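Putative uncharacterized protein (Mycobacterium avium, PDB 2Z6V) is probably a sulfotransferase that would move a sulfuryl group from the nucleotide donor PAPS to an acceptor not yet identified. Local coordinates at residues 120-132 / 356-370. Numbering follows the deposited sequence.
With SO4 (sulfate ion), chain B.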
loop_
_atom_site.group_PDB
_atom_site.type_symbol
_atom_site.label_atom_id
_atom_site.label_comp_id
_atom_site.label_asym_id
_atom_site.label_seq_id
_atom_site.Cartn_x
_atom_site.Cartn_y
_atom_site.Cartn_z
ATOM N N THR A 120 -8.354 -7.584 -1.411
ATOM C CA THR A 120 -7.636 -8.608 -0.666
ATOM C C THR A 120 -7.618 -10.001 -1.311
ATOM O O THR A 120 -6.546 -10.572 -1.499
ATOM C CB THR A 120 -8.189 -8.720 0.775
ATOM O OG1 THR A 120 -7.594 -9.852 1.424
ATOM C CG2 THR A 120 -9.714 -8.869 0.762
ATOM N N VAL A 121 -8.787 -10.538 -1.663
ATOM C CA VAL A 121 -8.861 -11.873 -2.268
ATOM C C VAL A 121 -7.942 -12.121 -3.464
ATOM O O VAL A 121 -7.218 -13.122 -3.502
ATOM C CB VAL A 121 -10.303 -12.238 -2.715
ATOM C CG1 VAL A 121 -10.281 -13.525 -3.523
ATOM C CG2 VAL A 121 -11.199 -12.429 -1.502
ATOM N N ILE A 122 -7.971 -11.229 -4.448
ATOM C CA ILE A 122 -7.131 -11.425 -5.618
ATOM C C ILE A 122 -5.649 -11.440 -5.287
ATOM O O ILE A 122 -4.906 -12.224 -5.874
ATOM C CB ILE A 122 -7.362 -10.362 -6.710
ATOM C CG1 ILE A 122 -6.668 -10.824 -7.995
ATOM C CG2 ILE A 122 -6.807 -9.003 -6.264
ATOM C CD1 ILE A 122 -6.604 -9.781 -9.059
ATOM N N SER A 123 -5.215 -10.581 -4.366
ATOM C CA SER A 123 -3.804 -10.551 -3.994
ATOM C C SER A 123 -3.368 -11.928 -3.540
ATOM O O SER A 123 -2.316 -12.401 -3.945
ATOM C CB SER A 123 -3.528 -9.549 -2.862
ATOM O OG SER A 123 -3.487 -8.217 -3.335
ATOM N N TYR A 124 -4.182 -12.568 -2.702
ATOM C CA TYR A 124 -3.867 -13.903 -2.192
ATOM C C TYR A 124 -3.982 -14.988 -3.246
ATOM O O TYR A 124 -3.208 -15.945 -3.232
ATOM C CB TYR A 124 -4.757 -14.274 -0.994
ATOM C CG TYR A 124 -4.377 -13.561 0.285
ATOM C CD1 TYR A 124 -4.804 -12.256 0.531
ATOM C CD2 TYR A 124 -3.532 -14.167 1.220
ATOM C CE1 TYR A 124 -4.395 -11.567 1.666
ATOM C CE2 TYR A 124 -3.115 -13.488 2.362
ATOM C CZ TYR A 124 -3.546 -12.186 2.575
ATOM O OH TYR A 124 -3.096 -11.478 3.667
ATOM N N LEU A 125 -4.942 -14.859 -4.154
ATOM C CA LEU A 125 -5.093 -15.870 -5.195
ATOM C C LEU A 125 -3.908 -15.875 -6.168
ATOM O O LEU A 125 -3.444 -16.936 -6.588
ATOM C CB LEU A 125 -6.407 -15.665 -5.954
ATOM C CG LEU A 125 -7.644 -15.992 -5.114
ATOM C CD1 LEU A 125 -8.902 -15.842 -5.956
ATOM C CD2 LEU A 125 -7.519 -17.415 -4.572
ATOM N N LEU A 126 -3.416 -14.689 -6.514
ATOM C CA LEU A 126 -2.284 -14.581 -7.425
ATOM C C LEU A 126 -1.045 -15.130 -6.742
ATOM O O LEU A 126 -0.121 -15.602 -7.400
ATOM C CB LEU A 126 -2.035 -13.120 -7.817
ATOM C CG LEU A 126 -3.095 -12.409 -8.663
ATOM C CD1 LEU A 126 -2.769 -10.927 -8.765
ATOM C CD2 LEU A 126 -3.160 -13.052 -10.037
ATOM N N ASP A 127 -1.036 -15.065 -5.415
ATOM C CA ASP A 127 0.097 -15.540 -4.638
ATOM C C ASP A 127 0.134 -17.063 -4.590
ATOM O O ASP A 127 1.127 -17.650 -4.157
ATOM C CB ASP A 127 0.039 -14.957 -3.223
ATOM C CG ASP A 127 1.294 -15.249 -2.415
ATOM O OD1 ASP A 127 2.411 -15.109 -2.959
ATOM O OD2 ASP A 127 1.165 -15.606 -1.225
ATOM N N GLN A 128 -0.950 -17.693 -5.045
ATOM C CA GLN A 128 -1.055 -19.150 -5.075
ATOM C C GLN A 128 -0.334 -19.762 -6.275
ATOM O O GLN A 128 -0.132 -20.969 -6.331
ATOM C CB GLN A 128 -2.519 -19.574 -5.111
ATOM C CG GLN A 128 -3.276 -19.250 -3.854
ATOM C CD GLN A 128 -2.555 -19.751 -2.628
ATOM O OE1 GLN A 128 -2.193 -20.930 -2.547
ATOM N NE2 GLN A 128 -2.331 -18.857 -1.662
ATOM N N ASP A 129 0.038 -18.927 -7.238
ATOM C CA ASP A 129 0.742 -19.376 -8.439
ATOM C C ASP A 129 2.235 -19.409 -8.099
ATOM O O ASP A 129 2.847 -18.364 -7.872
ATOM C CB ASP A 129 0.484 -18.385 -9.577
ATOM C CG ASP A 129 0.949 -18.900 -10.921
ATOM O OD1 ASP A 129 2.026 -19.536 -10.979
ATOM O OD2 ASP A 129 0.240 -18.652 -11.921
ATOM N N PRO A 130 2.840 -20.605 -8.056
ATOM C CA PRO A 130 4.269 -20.700 -7.724
ATOM C C PRO A 130 5.248 -19.992 -8.659
ATOM O O PRO A 130 6.411 -19.814 -8.312
ATOM C CB PRO A 130 4.510 -22.212 -7.646
ATOM C CG PRO A 130 3.467 -22.780 -8.564
ATOM C CD PRO A 130 2.251 -21.939 -8.273
ATOM N N ALA A 131 4.783 -19.578 -9.835
ATOM C CA ALA A 131 5.652 -18.887 -10.794
ATOM C C ALA A 131 5.584 -17.373 -10.595
ATOM O O ALA A 131 6.339 -16.604 -11.202
ATOM C CB ALA A 131 5.241 -19.235 -12.211
ATOM N N ARG A 132 4.665 -16.955 -9.735
ATOM C CA ARG A 132 4.473 -15.545 -9.459
ATOM C C ARG A 132 5.031 -15.154 -8.083
ATOM O O ARG A 132 4.904 -15.907 -7.117
ATOM C CB ARG A 132 2.984 -15.234 -9.546
ATOM C CG ARG A 132 2.677 -13.841 -10.009
ATOM C CD ARG A 132 1.199 -13.703 -10.288
ATOM N NE ARG A 132 0.810 -14.273 -11.574
ATOM C CZ ARG A 132 1.280 -13.843 -12.739
ATOM N NH1 ARG A 132 2.162 -12.851 -12.772
ATOM N NH2 ARG A 132 0.847 -14.376 -13.868
ATOM N N GLU A 356 -1.589 -15.840 -20.035
ATOM C CA GLU A 356 -0.744 -16.756 -19.288
ATOM C C GLU A 356 -1.591 -17.961 -18.899
ATOM O O GLU A 356 -2.780 -17.825 -18.577
ATOM C CB GLU A 356 -0.182 -16.071 -18.038
ATOM C CG GLU A 356 0.840 -14.984 -18.341
ATOM C CD GLU A 356 1.408 -14.333 -17.089
ATOM O OE1 GLU A 356 0.636 -13.688 -16.349
ATOM O OE2 GLU A 356 2.628 -14.462 -16.843
ATOM N N PRO A 357 -1.001 -19.163 -18.954
ATOM C CA PRO A 357 -1.762 -20.358 -18.589
ATOM C C PRO A 357 -2.011 -20.498 -17.093
ATOM O O PRO A 357 -1.125 -20.252 -16.267
ATOM C CB PRO A 357 -0.911 -21.500 -19.153
ATOM C CG PRO A 357 0.469 -20.961 -19.065
ATOM C CD PRO A 357 0.295 -19.533 -19.545
ATOM N N LEU A 358 -3.242 -20.871 -16.764
ATOM C CA LEU A 358 -3.651 -21.095 -15.392
ATOM C C LEU A 358 -3.598 -22.608 -15.248
ATOM O O LEU A 358 -4.532 -23.305 -15.631
ATOM C CB LEU A 358 -5.081 -20.593 -15.176
ATOM C CG LEU A 358 -5.658 -20.728 -13.762
ATOM C CD1 LEU A 358 -4.879 -19.842 -12.798
ATOM C CD2 LEU A 358 -7.119 -20.335 -13.774
ATOM N N THR A 359 -2.491 -23.120 -14.729
ATOM C CA THR A 359 -2.339 -24.556 -14.562
ATOM C C THR A 359 -3.383 -25.110 -13.601
ATOM O O THR A 359 -3.990 -24.367 -12.821
ATOM C CB THR A 359 -0.943 -24.920 -14.031
ATOM O OG1 THR A 359 -0.758 -24.347 -12.731
ATOM C CG2 THR A 359 0.127 -24.414 -14.973
ATOM N N ALA A 360 -3.585 -26.422 -13.670
ATOM C CA ALA A 360 -4.551 -27.097 -12.823
ATOM C C ALA A 360 -4.096 -27.039 -11.381
ATOM O O ALA A 360 -4.900 -26.844 -10.475
ATOM C CB ALA A 360 -4.705 -28.540 -13.261
ATOM N N GLU A 361 -2.797 -27.207 -11.169
ATOM C CA GLU A 361 -2.247 -27.179 -9.821
ATOM C C GLU A 361 -2.557 -25.835 -9.164
ATOM O O GLU A 361 -3.007 -25.782 -8.010
ATOM C CB GLU A 361 -0.733 -27.409 -9.861
ATOM C CG GLU A 361 -0.317 -28.722 -10.529
ATOM C CD GLU A 361 -0.768 -28.824 -11.989
ATOM O OE1 GLU A 361 -0.417 -27.933 -12.799
ATOM O OE2 GLU A 361 -1.474 -29.801 -12.330
ATOM N N THR A 362 -2.323 -24.757 -9.913
ATOM C CA THR A 362 -2.570 -23.411 -9.419
ATOM C C THR A 362 -4.061 -23.199 -9.152
ATOM O O THR A 362 -4.444 -22.705 -8.088
ATOM C CB THR A 362 -2.028 -22.342 -10.423
ATOM O OG1 THR A 362 -0.595 -22.334 -10.379
ATOM C CG2 THR A 362 -2.537 -20.949 -10.080
ATOM N N GLU A 363 -4.898 -23.590 -10.109
ATOM C CA GLU A 363 -6.344 -23.443 -9.962
ATOM C C GLU A 363 -6.828 -24.170 -8.704
ATOM O O GLU A 363 -7.753 -23.720 -8.025
ATOM C CB GLU A 363 -7.056 -23.987 -11.205
ATOM C CG GLU A 363 -8.568 -23.882 -11.149
ATOM C CD GLU A 363 -9.245 -24.300 -12.452
ATOM O OE1 GLU A 363 -8.867 -25.359 -13.012
ATOM O OE2 GLU A 363 -10.162 -23.576 -12.908
ATOM N N ALA A 364 -6.190 -25.291 -8.388
ATOM C CA ALA A 364 -6.554 -26.055 -7.204
ATOM C C ALA A 364 -6.172 -25.295 -5.929
ATOM O O ALA A 364 -6.938 -25.276 -4.957
ATOM C CB ALA A 364 -5.871 -27.411 -7.232
ATOM N N ARG A 365 -4.990 -24.674 -5.940
ATOM C CA ARG A 365 -4.513 -23.901 -4.788
ATOM C C ARG A 365 -5.435 -22.717 -4.560
ATOM O O ARG A 365 -5.743 -22.366 -3.419
ATOM C CB ARG A 365 -3.083 -23.400 -5.016
ATOM C CG ARG A 365 -2.070 -24.506 -5.259
ATOM C CD ARG A 365 -0.659 -23.968 -5.353
ATOM N NE ARG A 365 0.312 -25.015 -5.669
ATOM C CZ ARG A 365 0.563 -25.473 -6.897
ATOM N NH1 ARG A 365 -0.085 -24.972 -7.943
ATOM N NH2 ARG A 365 1.467 -26.434 -7.083
ATOM N N MET A 366 -5.880 -22.103 -5.652
ATOM C CA MET A 366 -6.782 -20.968 -5.549
ATOM C C MET A 366 -8.108 -21.397 -4.931
ATOM O O MET A 366 -8.670 -20.689 -4.096
ATOM C CB MET A 366 -7.034 -20.355 -6.924
ATOM C CG MET A 366 -5.784 -19.888 -7.619
ATOM S SD MET A 366 -6.192 -18.851 -9.016
ATOM C CE MET A 366 -4.633 -18.023 -9.313
ATOM N N ARG A 367 -8.602 -22.558 -5.354
ATOM C CA ARG A 367 -9.861 -23.096 -4.843
ATOM C C ARG A 367 -9.715 -23.497 -3.384
ATOM O O ARG A 367 -10.618 -23.283 -2.575
ATOM C CB ARG A 367 -10.287 -24.303 -5.673
ATOM C CG ARG A 367 -11.162 -23.947 -6.849
ATOM C CD ARG A 367 -11.171 -25.061 -7.868
ATOM N NE ARG A 367 -12.175 -24.839 -8.903
ATOM C CZ ARG A 367 -12.166 -25.442 -10.088
ATOM N NH1 ARG A 367 -11.192 -26.296 -10.385
ATOM N NH2 ARG A 367 -13.135 -25.202 -10.968
ATOM N N ASN A 368 -8.567 -24.077 -3.056
ATOM C CA ASN A 368 -8.306 -24.485 -1.689
ATOM C C ASN A 368 -8.253 -23.263 -0.780
ATOM O O ASN A 368 -8.684 -23.325 0.376
ATOM C CB ASN A 368 -6.986 -25.243 -1.598
ATOM C CG ASN A 368 -6.483 -25.348 -0.175
ATOM O OD1 ASN A 368 -7.174 -25.865 0.702
ATOM N ND2 ASN A 368 -5.274 -24.846 0.067
ATOM N N TRP A 369 -7.723 -22.157 -1.300
ATOM C CA TRP A 369 -7.628 -20.938 -0.515
ATOM C C TRP A 369 -9.017 -20.375 -0.243
ATOM O O TRP A 369 -9.343 -20.050 0.895
ATOM C CB TRP A 369 -6.785 -19.884 -1.239
ATOM C CG TRP A 369 -6.419 -18.731 -0.351
ATOM C CD1 TRP A 369 -5.352 -18.657 0.501
ATOM C CD2 TRP A 369 -7.186 -17.542 -0.135
ATOM N NE1 TRP A 369 -5.414 -17.501 1.241
ATOM C CE2 TRP A 369 -6.529 -16.797 0.872
ATOM C CE3 TRP A 369 -8.370 -17.035 -0.691
ATOM C CZ2 TRP A 369 -7.016 -15.572 1.337
ATOM C CZ3 TRP A 369 -8.857 -15.815 -0.231
ATOM C CH2 TRP A 369 -8.178 -15.096 0.776
ATOM N N LEU A 370 -9.835 -20.265 -1.285
ATOM C CA LEU A 370 -11.192 -19.731 -1.150
ATOM C C LEU A 370 -12.063 -20.552 -0.201
ATOM O O LEU A 370 -12.902 -20.008 0.524
ATOM C CB LEU A 370 -11.874 -19.674 -2.516
ATOM C CG LEU A 370 -11.417 -18.587 -3.483
ATOM C CD1 LEU A 370 -11.904 -18.904 -4.891
ATOM C CD2 LEU A 370 -11.943 -17.241 -2.999
HETATM S S SO4 B . -8.885 -3.394 0.500
HETATM O O1 SO4 B . -10.272 -3.060 0.887
HETATM O O2 SO4 B . -8.342 -2.353 -0.398
HETATM O O3 SO4 B . -8.054 -3.483 1.715
HETATM O O4 SO4 B . -8.867 -4.695 -0.190
HETATM O O HOH W 1 -0.724 -21.202 -13.372
#
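Tyr124 lays its CB, not its ring, over the six-membered ring of Trp369: a CH-pi contact with CB 3.8 Å from that centroid. The two aromatic planes are only 20° apart but slid past each other, so the rings barely overlap and Tyr124 CG ends near Trp369 CZ2. The indole reaches helix 120-126 because Trp369 CG stands anti to the backbone N (chi1 -168°). Val121 CG1 and Leu125 CD2 approach its benzo side obliquely, while Gln128 NE2 sits 3.7 Å from Trp369 CD1 and gives a weak hydrogen bond back to Tyr124 O. The same Leu125 CD2 also rests 3.8 Å from Met366 CB, and Met366 brings its methyl against the backbone at Leu125. Helices 120-126 and 360-370 pack at 140°, closer to antiparallel than parallel, with axes 9.8 Å apart. Gln128, bent at chi2, folds against the CB of Arg365, whose guanidinium has Pro130 CD over one face.

At the N-terminus of helix 360-370, Thr359 is the N-cap, its OG1 accepting from Thr362 N and OG1. One water gives hydrogen bonds to Asp129 OD2 and Pro357 O and accepts from Thr359 N, bridging the segments; Tyr351 also bonds Asp129 OD2. Asp129 OD1 closes an Asx turn with Ala131 N. Arg132 NH2 and Glu356 OE1 form a salt bridge of 2.6 Å, the oxygen met from above its carboxylate plane.

At the other end, a sulfate, probably from the crystallisation liquor, accepts from Thr120 N and Gly118 N, consistent with a 5'-phosphosulfate-binding loop as in other sulfotransferases. The contact joins the helix after that probable loop to helix 360-371, late in the chain: its apolar, aromatic middle would hold the helices without directed bonds, while salt bridge and water would fix the polar end, beside the start of strand 132-134.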